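Side-chain contacts in type-2Ba cytolytic delta-endotoxin (Bacillus thuringiensis serovar israelensis, PDB 2RCI), which probably kills the larvae of dipteran insects by making pores in the epithelial cell membrane of the midgut: residues I21-A24 with I25-T28; F42-E45 with K46-I50; D163-K166 with Q167-L170; L170-T173 with I174-A178. One frame throughout, in Å; residues are numbered along the deposited sequence.

Interaction 1: I21-A24 with I25-T28; sequences IAQA and IRLT
The side chain of Arg-26 folds back along helix 21-31 to lie across Gln-23, one turn earlier. Its CB sits over the carbonyl oxygens of Ala-22 and Gln-23, 3.6 Å from Gln-23 O. CG and CD continue outward, with CG anti to the backbone N (chi1 -179°), and the chain then bends at chi3 (71°), which swings the guanidinium back toward the start of the helix. There NH1 comes near Gln-23 CA, while NH2 passes 3.6 Å from both CG and NE2 of Gln-23. The amide and guanidinium planes are turned 36° apart, and the two nitrogens are neighbours that share acceptors: Gln-191 OE1 accepts from both, Asp-194 makes a salt bridge with Arg-26 NH2, and Ala-192 O takes a further bond from Gln-23 NE2. Leu-27 also runs alongside the Gln-23 chain, pointing the same way, its CD1 3.8 Å from Gln-23 CG.

On another flank Ile-21 and Ile-25 make a tight apolar contact, Ile-21 CG2 to Ile-25 CD1 at 3.4 Å. Thr-28 hydrogen-bonds to Ala-24 O twice, through its backbone N at 2.9 Å and through OG1 at 2.8 Å, the two donors arriving from opposite faces of the carbonyl plane. This intrahelical bond satisfies the hydroxyl where Thr-28 packs on Leu-139 and Ser-141 of strand 132-142. The chemistry thus divides the helix: Ala-24, Leu-27 and Thr-28 rest on the strands, while the paired amide and guanidinium bind the end of strand 177-192 and Asp-194 just beyond it, probably helped by the aspartate charge.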
loop_
_atom_site.group_PDB
_atom_site.type_symbol
_atom_site.label_atom_id
_atom_site.label_comp_id
_atom_site.label_asym_id
_atom_site.label_seq_id
_atom_site.Cartn_x
_atom_site.Cartn_y
_atom_site.Cartn_z
ATOM N N ILE A 21 -3.583 19.576 1.578
ATOM C CA ILE A 21 -2.940 18.923 0.422
ATOM C C ILE A 21 -1.418 19.186 0.365
ATOM O O ILE A 21 -0.646 18.282 0.028
ATOM C CB ILE A 21 -3.652 19.256 -0.941
ATOM C CG1 ILE A 21 -5.017 18.536 -1.038
ATOM C CG2 ILE A 21 -2.776 18.851 -2.124
ATOM C CD1 ILE A 21 -5.848 18.836 -2.354
ATOM N N ALA A 22 -0.995 20.414 0.692
ATOM C CA ALA A 22 0.441 20.769 0.701
ATOM C C ALA A 22 1.244 19.766 1.541
ATOM O O ALA A 22 2.257 19.235 1.094
ATOM C CB ALA A 22 0.632 22.184 1.255
ATOM N N GLN A 23 0.790 19.537 2.771
ATOM C CA GLN A 23 1.474 18.640 3.711
ATOM C C GLN A 23 1.515 17.199 3.188
ATOM O O GLN A 23 2.538 16.506 3.268
ATOM C CB GLN A 23 0.785 18.692 5.079
ATOM C CG GLN A 23 1.404 17.739 6.130
ATOM C CD GLN A 23 1.095 18.181 7.552
ATOM O OE1 GLN A 23 0.140 18.931 7.791
ATOM N NE2 GLN A 23 1.913 17.723 8.503
ATOM N N ALA A 24 0.385 16.748 2.657
ATOM C CA ALA A 24 0.316 15.430 2.002
ATOM C C ALA A 24 1.323 15.271 0.850
ATOM O O ALA A 24 1.982 14.241 0.730
ATOM C CB ALA A 24 -1.099 15.158 1.528
ATOM N N ILE A 25 1.454 16.306 0.019
ATOM C CA ILE A 25 2.388 16.275 -1.094
ATOM C C ILE A 25 3.818 16.180 -0.569
ATOM O O ILE A 25 4.616 15.385 -1.080
ATOM C CB ILE A 25 2.226 17.538 -2.021
ATOM C CG1 ILE A 25 0.900 17.481 -2.779
ATOM C CG2 ILE A 25 3.423 17.668 -3.011
ATOM C CD1 ILE A 25 0.437 18.843 -3.348
ATOM N N ARG A 26 4.128 16.986 0.452
ATOM C CA ARG A 26 5.479 17.035 1.020
ATOM C C ARG A 26 5.872 15.634 1.527
ATOM O O ARG A 26 6.943 15.097 1.174
ATOM C CB ARG A 26 5.559 18.049 2.177
ATOM C CG ARG A 26 6.986 18.128 2.766
ATOM C CD ARG A 26 7.129 19.132 3.861
ATOM N NE ARG A 26 6.457 18.753 5.101
ATOM C CZ ARG A 26 5.332 19.305 5.533
ATOM N NH1 ARG A 26 4.721 20.259 4.821
ATOM N NH2 ARG A 26 4.814 18.910 6.682
ATOM N N LEU A 27 4.973 15.050 2.330
ATOM C CA LEU A 27 5.234 13.753 2.980
ATOM C C LEU A 27 5.291 12.592 1.985
ATOM O O LEU A 27 6.121 11.715 2.108
ATOM C CB LEU A 27 4.253 13.498 4.122
ATOM C CG LEU A 27 4.282 14.509 5.296
ATOM C CD1 LEU A 27 3.120 14.297 6.280
ATOM C CD2 LEU A 27 5.635 14.510 6.057
ATOM N N THR A 28 4.415 12.612 0.987
ATOM C CA THR A 28 4.455 11.646 -0.110
ATOM C C THR A 28 5.794 11.765 -0.856
ATOM O O THR A 28 6.463 10.762 -1.104
ATOM C CB THR A 28 3.235 11.864 -1.032
ATOM O OG1 THR A 28 2.043 11.609 -0.273
ATOM C CG2 THR A 28 3.278 10.942 -2.273
#

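Interaction 2: F42-E45 with K46-I50; sequences FNFE and KALQI
A side-chain N-cap opens helix 44-53, and the phenylalanines either side of the cap residue in sequence each meet a side chain of the first turns. Asn-43 occupies the cap position: its OD1 accepts from Lys-46 N at 2.9 Å in a nearly straight bond, with the donor tilted 30° from the amide plane. Holding CG anti to the backbone N (chi1 -170°) brings this oxygen above the start of the helix, where it substitutes for the carbonyl that a preceding turn would have supplied. The backbone O of the same residue binds Ala-47 N at 2.9 Å, so Asn-43 satisfies two amides of the first turn.

Phe-42, before the cap, directs its ring toward the helix and meets the methyl group of Ala-47, CZ to CB, at 3.3 Å. The ring also packs on Pro-155 and Ala-157 of strand 150-162 and on Ala-34, joining the helix start to the sheet. Phe-44 lies on another side of the turn and packs with Leu-48 against Thr-62 of strand 57-64. Farther round, Gln-49 folds its CG over Glu-45 O, whose regular helical bond goes to Gln-49 N. The contact between Phe-44 and Leu-48 is a CH-pi interaction: Leu-48 CD1 stands over one ring face, 3.9 Å from the centroid and 27° off the normal, displaced toward the rim so that Phe-44 CE2 is its nearest ring atom, at 3.5 Å.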
loop_
_atom_site.group_PDB
_atom_site.type_symbol
_atom_site.label_atom_id
_atom_site.label_comp_id
_atom_site.label_asym_id
_atom_site.label_seq_id
_atom_site.Cartn_x
_atom_site.Cartn_y
_atom_site.Cartn_z
ATOM N N PHE A 42 10.304 -1.328 -2.240
ATOM C CA PHE A 42 10.208 -0.446 -1.083
ATOM C C PHE A 42 11.167 -0.974 -0.029
ATOM O O PHE A 42 11.190 -2.184 0.263
ATOM C CB PHE A 42 8.761 -0.492 -0.596
ATOM C CG PHE A 42 8.468 0.358 0.617
ATOM C CD1 PHE A 42 8.259 1.722 0.504
ATOM C CD2 PHE A 42 8.354 -0.238 1.867
ATOM C CE1 PHE A 42 7.947 2.504 1.652
ATOM C CE2 PHE A 42 8.064 0.523 2.993
ATOM C CZ PHE A 42 7.853 1.891 2.873
ATOM N N ASN A 43 12.003 -0.087 0.498
ATOM C CA ASN A 43 12.962 -0.452 1.520
ATOM C C ASN A 43 12.431 -0.041 2.899
ATOM O O ASN A 43 12.350 1.156 3.226
ATOM C CB ASN A 43 14.338 0.177 1.197
ATOM C CG ASN A 43 15.455 -0.345 2.095
ATOM O OD1 ASN A 43 15.413 -0.210 3.300
ATOM N ND2 ASN A 43 16.480 -0.918 1.483
ATOM N N PHE A 44 12.044 -1.036 3.684
ATOM C CA PHE A 44 11.476 -0.828 5.036
ATOM C C PHE A 44 12.426 -0.070 5.963
ATOM O O PHE A 44 12.023 0.865 6.696
ATOM C CB PHE A 44 11.123 -2.196 5.632
ATOM C CG PHE A 44 10.368 -2.130 6.938
ATOM C CD1 PHE A 44 9.107 -1.544 7.002
ATOM C CD2 PHE A 44 10.910 -2.707 8.089
ATOM C CE1 PHE A 44 8.410 -1.504 8.196
ATOM C CE2 PHE A 44 10.243 -2.678 9.285
ATOM C CZ PHE A 44 8.970 -2.079 9.345
ATOM N N GLU A 45 13.693 -0.488 5.946
ATOM C CA GLU A 45 14.698 0.113 6.807
ATOM C C GLU A 45 14.818 1.594 6.463
ATOM O O GLU A 45 14.847 2.437 7.344
ATOM C CB GLU A 45 16.043 -0.584 6.613
ATOM C CG GLU A 45 17.199 0.101 7.342
ATOM C CD GLU A 45 18.586 -0.423 6.934
ATOM O OE1 GLU A 45 18.683 -1.314 6.073
ATOM O OE2 GLU A 45 19.595 0.087 7.478
ATOM N N LYS A 46 14.900 1.892 5.167
ATOM C CA LYS A 46 14.988 3.295 4.728
ATOM C C LYS A 46 13.725 4.095 5.064
ATOM O O LYS A 46 13.806 5.269 5.468
ATOM C CB LYS A 46 15.291 3.362 3.217
ATOM C CG LYS A 46 15.368 4.790 2.642
ATOM C CD LYS A 46 16.675 5.487 3.003
ATOM C CE LYS A 46 16.734 6.891 2.386
ATOM N NZ LYS A 46 17.902 7.642 2.921
ATOM N N ALA A 47 12.556 3.480 4.876
ATOM C CA ALA A 47 11.301 4.144 5.236
ATOM C C ALA A 47 11.272 4.488 6.726
ATOM O O ALA A 47 10.858 5.571 7.111
ATOM C CB ALA A 47 10.086 3.293 4.840
ATOM N N LEU A 48 11.751 3.576 7.571
ATOM C CA LEU A 48 11.872 3.877 8.992
ATOM C C LEU A 48 12.900 4.976 9.302
ATOM O O LEU A 48 12.680 5.796 10.181
ATOM C CB LEU A 48 12.156 2.612 9.800
ATOM C CG LEU A 48 10.926 1.713 9.984
ATOM C CD1 LEU A 48 11.329 0.420 10.619
ATOM C CD2 LEU A 48 9.890 2.423 10.879
ATOM N N GLN A 49 14.013 4.998 8.583
ATOM C CA GLN A 49 14.980 6.102 8.744
ATOM C C GLN A 49 14.299 7.435 8.403
ATOM O O GLN A 49 14.423 8.416 9.132
ATOM C CB GLN A 49 16.199 5.897 7.850
ATOM C CG GLN A 49 17.062 4.682 8.205
ATOM C CD GLN A 49 17.761 4.818 9.562
ATOM O OE1 GLN A 49 18.420 5.826 9.852
ATOM N NE2 GLN A 49 17.612 3.808 10.394
ATOM N N ILE A 50 13.560 7.454 7.303
ATOM C CA ILE A 50 12.857 8.662 6.863
ATOM C C ILE A 50 11.834 9.122 7.920
ATOM O O ILE A 50 11.822 10.293 8.313
ATOM C CB ILE A 50 12.190 8.451 5.492
ATOM C CG1 ILE A 50 13.256 8.391 4.385
ATOM C CG2 ILE A 50 11.160 9.544 5.207
ATOM C CD1 ILE A 50 12.740 7.874 3.030
#

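Interaction 3: D163-K166 with Q167-L170; sequences DVQK and QQLL
Gln-165 O is shared by two amides of the short helix 166-169. Leu-169 N donates to it at 3.0 Å in an almost straight bond (N-H...O 164°) lying in the carbonyl plane, whereas Gln-168 N makes only a weak, strongly bent bond to the same oxygen. One residue on, Lys-166 O accepts from Leu-170 N at 2.9 Å, and the CG of Leu-170 leans over that oxygen at 3.3 Å.

A water bridges the two segments. It accepts from Gln-165 N and donates to Gln-168 OE1, each at 2.9 Å, linking the backbone ahead of the helix to a side chain on its first turn. The bend of Gln-168 at chi2 (78°) turns its amide back and brings OE1 to this water.

Val-164 packs against the helix. Its CG1, anti to the backbone N, touches Gln-168 CB at 3.8 Å and Leu-169 CB at 4.0 Å. Leu-169 is buried against Tyr-134 and Tyr-180 of the sheet, while the extended Lys-166 chain leads in another direction to a cation-pi contact with Trp-124. The strand side is tied down through Val-164 O, which accepts from Thr-132 OG1. Together these contacts form the N-terminal end of a short helix, with Gln-165 at the N-cap position, set in the connection between the antiparallel strands 150-162 and 177-192.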
loop_
_atom_site.group_PDB
_atom_site.type_symbol
_atom_site.label_atom_id
_atom_site.label_comp_id
_atom_site.label_asym_id
_atom_site.label_seq_id
_atom_site.Cartn_x
_atom_site.Cartn_y
_atom_site.Cartn_z
ATOM N N ASP A 163 0.635 -18.324 -8.597
ATOM C CA ASP A 163 0.818 -19.444 -9.542
ATOM C C ASP A 163 -0.054 -19.342 -10.789
ATOM O O ASP A 163 -0.676 -20.330 -11.214
ATOM C CB ASP A 163 0.646 -20.797 -8.837
ATOM C CG ASP A 163 -0.802 -21.064 -8.371
ATOM O OD1 ASP A 163 -1.573 -20.103 -8.154
ATOM O OD2 ASP A 163 -1.156 -22.252 -8.191
ATOM N N VAL A 164 -0.087 -18.154 -11.390
ATOM C CA VAL A 164 -0.950 -17.865 -12.539
ATOM C C VAL A 164 -0.101 -17.180 -13.600
ATOM O O VAL A 164 0.630 -16.254 -13.279
ATOM C CB VAL A 164 -2.113 -16.919 -12.148
ATOM C CG1 VAL A 164 -2.939 -16.545 -13.353
ATOM C CG2 VAL A 164 -3.011 -17.577 -11.094
ATOM N N GLN A 165 -0.182 -17.607 -14.859
ATOM C CA GLN A 165 0.646 -16.920 -15.838
ATOM C C GLN A 165 0.064 -15.527 -16.172
ATOM O O GLN A 165 -1.156 -15.287 -16.010
ATOM C CB GLN A 165 1.113 -17.850 -16.983
ATOM C CG GLN A 165 0.614 -17.655 -18.341
ATOM C CD GLN A 165 1.221 -16.469 -19.018
ATOM O OE1 GLN A 165 2.433 -16.184 -18.931
ATOM N NE2 GLN A 165 0.379 -15.751 -19.702
ATOM N N LYS A 166 0.950 -14.586 -16.485
ATOM C CA LYS A 166 0.564 -13.157 -16.560
ATOM C C LYS A 166 -0.700 -12.841 -17.365
ATOM O O LYS A 166 -1.537 -12.047 -16.922
ATOM C CB LYS A 166 1.713 -12.326 -17.112
ATOM C CG LYS A 166 1.579 -10.812 -16.866
ATOM C CD LYS A 166 2.417 -10.032 -17.880
ATOM C CE LYS A 166 2.612 -8.582 -17.473
ATOM N NZ LYS A 166 3.057 -7.754 -18.658
ATOM N N GLN A 167 -0.822 -13.431 -18.560
ATOM C CA GLN A 167 -1.967 -13.158 -19.428
ATOM C C GLN A 167 -3.314 -13.417 -18.778
ATOM O O GLN A 167 -4.270 -12.676 -19.033
ATOM C CB GLN A 167 -1.876 -13.933 -20.754
ATOM C CG GLN A 167 -0.721 -13.497 -21.664
ATOM C CD GLN A 167 -0.629 -11.996 -21.887
ATOM O OE1 GLN A 167 0.400 -11.376 -21.593
ATOM N NE2 GLN A 167 -1.697 -11.403 -22.411
ATOM N N GLN A 168 -3.391 -14.477 -17.971
ATOM C CA GLN A 168 -4.590 -14.807 -17.212
ATOM C C GLN A 168 -4.700 -13.894 -15.988
ATOM O O GLN A 168 -5.799 -13.446 -15.658
ATOM C CB GLN A 168 -4.609 -16.286 -16.772
ATOM C CG GLN A 168 -5.078 -17.239 -17.872
ATOM C CD GLN A 168 -3.999 -17.510 -18.896
ATOM O OE1 GLN A 168 -2.867 -17.842 -18.540
ATOM N NE2 GLN A 168 -4.342 -17.369 -20.182
ATOM N N LEU A 169 -3.565 -13.621 -15.330
ATOM C CA LEU A 169 -3.576 -12.740 -14.144
ATOM C C LEU A 169 -4.149 -11.360 -14.467
ATOM O O LEU A 169 -4.792 -10.724 -13.601
ATOM C CB LEU A 169 -2.171 -12.592 -13.531
ATOM C CG LEU A 169 -2.160 -11.978 -12.107
ATOM C CD1 LEU A 169 -2.679 -12.969 -11.124
ATOM C CD2 LEU A 169 -0.728 -11.540 -11.732
ATOM N N LEU A 170 -3.915 -10.884 -15.693
ATOM C CA LEU A 170 -4.379 -9.564 -16.117
ATOM C C LEU A 170 -5.906 -9.464 -16.082
ATOM O O LEU A 170 -6.478 -8.363 -16.096
ATOM C CB LEU A 170 -3.859 -9.240 -17.536
ATOM C CG LEU A 170 -2.350 -8.920 -17.654
ATOM C CD1 LEU A 170 -2.020 -8.542 -19.118
ATOM C CD2 LEU A 170 -1.914 -7.802 -16.711
HETATM O O HOH W 1 -2.365 -19.084 -15.974
#

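Interaction 4: L170-T173 with I174-A178; sequences LFIT and IKDSA
The Asp-176 carboxylate faces back across a type I beta turn, Thr-173 to Asp-176, that leads into strand 177-192. Thr-173 N meets OD2 of this flat group on its anti side, 2.8 Å away and 21° out of the carboxylate plane. The same oxygen receives a weak bond from Thr-173 OG1 and a bond from a water, at 2.8 Å, that also donates to Phe-171 O. OD2 thus gathers several donors, which would be expected to favour the charged carboxylate and to fix its rotation. The Ile-172 chain runs antiparallel alongside that of Asp-176, with CG1 3.5 Å from both CB and OD2 of Asp-176.

The turn itself is closed by Asp-176 N, which donates to Thr-173 O at 3.1 Å from well above the carbonyl plane. Asp-176 and Thr-173 therefore hold each other reciprocally, backbone to side chain in one direction and backbone to backbone in the other. Backbone bonds of Ile-174 with Ser-75 and of Asp-176 with Val-74 tie the turn to the start of helix 74-89, and Ala-178 pairs with Ile-72 of the neighbouring strand 71-73. Ile-172 CD1 points toward the methyl group of Ala-178, a loose apolar approach. With chi1 at 75°, Thr-173 OG1 lies between its own backbone N and carbonyl carbon, where it accepts from Lys-175 N at 3.3 Å, an ST turn.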
loop_
_atom_site.group_PDB
_atom_site.type_symbol
_atom_site.label_atom_id
_atom_site.label_comp_id
_atom_site.label_asym_id
_atom_site.label_seq_id
_atom_site.Cartn_x
_atom_site.Cartn_y
_atom_site.Cartn_z
ATOM N N LEU A 170 -3.915 -10.884 -15.693
ATOM C CA LEU A 170 -4.379 -9.564 -16.117
ATOM C C LEU A 170 -5.906 -9.464 -16.082
ATOM O O LEU A 170 -6.478 -8.363 -16.096
ATOM C CB LEU A 170 -3.859 -9.240 -17.536
ATOM C CG LEU A 170 -2.350 -8.920 -17.654
ATOM C CD1 LEU A 170 -2.020 -8.542 -19.118
ATOM C CD2 LEU A 170 -1.914 -7.802 -16.711
ATOM N N PHE A 171 -6.550 -10.621 -16.010
ATOM C CA PHE A 171 -8.015 -10.682 -15.960
ATOM C C PHE A 171 -8.598 -11.392 -14.731
ATOM O O PHE A 171 -9.815 -11.669 -14.672
ATOM C CB PHE A 171 -8.537 -11.295 -17.258
ATOM C CG PHE A 171 -8.319 -10.412 -18.442
ATOM C CD1 PHE A 171 -9.261 -9.454 -18.787
ATOM C CD2 PHE A 171 -7.126 -10.477 -19.163
ATOM C CE1 PHE A 171 -9.037 -8.582 -19.874
ATOM C CE2 PHE A 171 -6.894 -9.612 -20.257
ATOM C CZ PHE A 171 -7.858 -8.670 -20.604
ATOM N N ILE A 172 -7.744 -11.685 -13.755
ATOM C CA ILE A 172 -8.202 -12.358 -12.542
ATOM C C ILE A 172 -9.194 -11.457 -11.770
ATOM O O ILE A 172 -9.083 -10.227 -11.798
ATOM C CB ILE A 172 -7.022 -12.809 -11.634
ATOM C CG1 ILE A 172 -7.474 -13.966 -10.713
ATOM C CG2 ILE A 172 -6.445 -11.652 -10.839
ATOM C CD1 ILE A 172 -6.278 -14.703 -9.983
ATOM N N THR A 173 -10.186 -12.086 -11.148
ATOM C CA THR A 173 -11.263 -11.349 -10.449
ATOM C C THR A 173 -11.268 -11.657 -8.961
ATOM O O THR A 173 -10.572 -12.566 -8.483
ATOM C CB THR A 173 -12.695 -11.664 -11.025
ATOM O OG1 THR A 173 -13.130 -12.958 -10.587
ATOM C CG2 THR A 173 -12.713 -11.584 -12.588
ATOM N N ILE A 174 -12.088 -10.911 -8.215
ATOM C CA ILE A 174 -12.147 -11.108 -6.771
ATOM C C ILE A 174 -12.749 -12.485 -6.407
ATOM O O ILE A 174 -12.551 -12.973 -5.318
ATOM C CB ILE A 174 -12.899 -9.957 -6.054
ATOM C CG1 ILE A 174 -14.336 -9.836 -6.576
ATOM C CG2 ILE A 174 -12.177 -8.636 -6.234
ATOM C CD1 ILE A 174 -15.242 -9.016 -5.634
ATOM N N LYS A 175 -13.468 -13.106 -7.343
ATOM C CA LYS A 175 -14.059 -14.431 -7.119
ATOM C C LYS A 175 -13.160 -15.618 -7.489
ATOM O O LYS A 175 -13.502 -16.776 -7.188
ATOM C CB LYS A 175 -15.421 -14.541 -7.830
ATOM C CG LYS A 175 -16.410 -13.472 -7.486
ATOM C CD LYS A 175 -16.884 -13.541 -6.025
ATOM C CE LYS A 175 -17.859 -12.392 -5.725
ATOM N NZ LYS A 175 -19.110 -12.423 -6.567
ATOM N N ASP A 176 -12.010 -15.339 -8.097
ATOM C CA ASP A 176 -11.067 -16.377 -8.479
ATOM C C ASP A 176 -10.186 -16.738 -7.293
ATOM O O ASP A 176 -10.048 -15.945 -6.357
ATOM C CB ASP A 176 -10.191 -15.918 -9.643
ATOM C CG ASP A 176 -10.956 -15.777 -10.945
ATOM O OD1 ASP A 176 -11.731 -16.695 -11.306
ATOM O OD2 ASP A 176 -10.762 -14.749 -11.621
ATOM N N SER A 177 -9.606 -17.932 -7.344
ATOM C CA SER A 177 -8.662 -18.399 -6.341
ATOM C C SER A 177 -7.345 -18.752 -7.027
ATOM O O SER A 177 -7.323 -19.167 -8.197
ATOM C CB SER A 177 -9.191 -19.634 -5.600
ATOM O OG SER A 177 -10.375 -19.360 -4.852
ATOM N N ALA A 178 -6.261 -18.593 -6.290
ATOM C CA ALA A 178 -4.958 -18.989 -6.766
ATOM C C ALA A 178 -4.052 -19.114 -5.567
ATOM O O ALA A 178 -4.431 -18.767 -4.434
ATOM C CB ALA A 178 -4.396 -17.959 -7.770
HETATM O O HOH W 2 -10.572 -14.774 -14.397
#

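Overall arrangement
Along the chain the four contacts come in order, interaction 1 on helix 21-31, interaction 2 on the next helix, 44-53, and interactions 3 and 4 much later, in the connection between strands 150-162 and 177-192. Interactions 1 and 2 have centres 18 Å apart and do not touch. Interactions 3 and 4 are 9 Å apart between centres, share Leu-170 and meet where Val-164 and Asp-163 pack on Ala-178. Interactions 1 and 3 lie on opposite sides of the chain's centre, their centres about 35 Å apart. The mixed sheet is common to all: two helices pack on it, and the connection between two of its antiparallel strands carries the other two contacts, in this alpha/beta toxin.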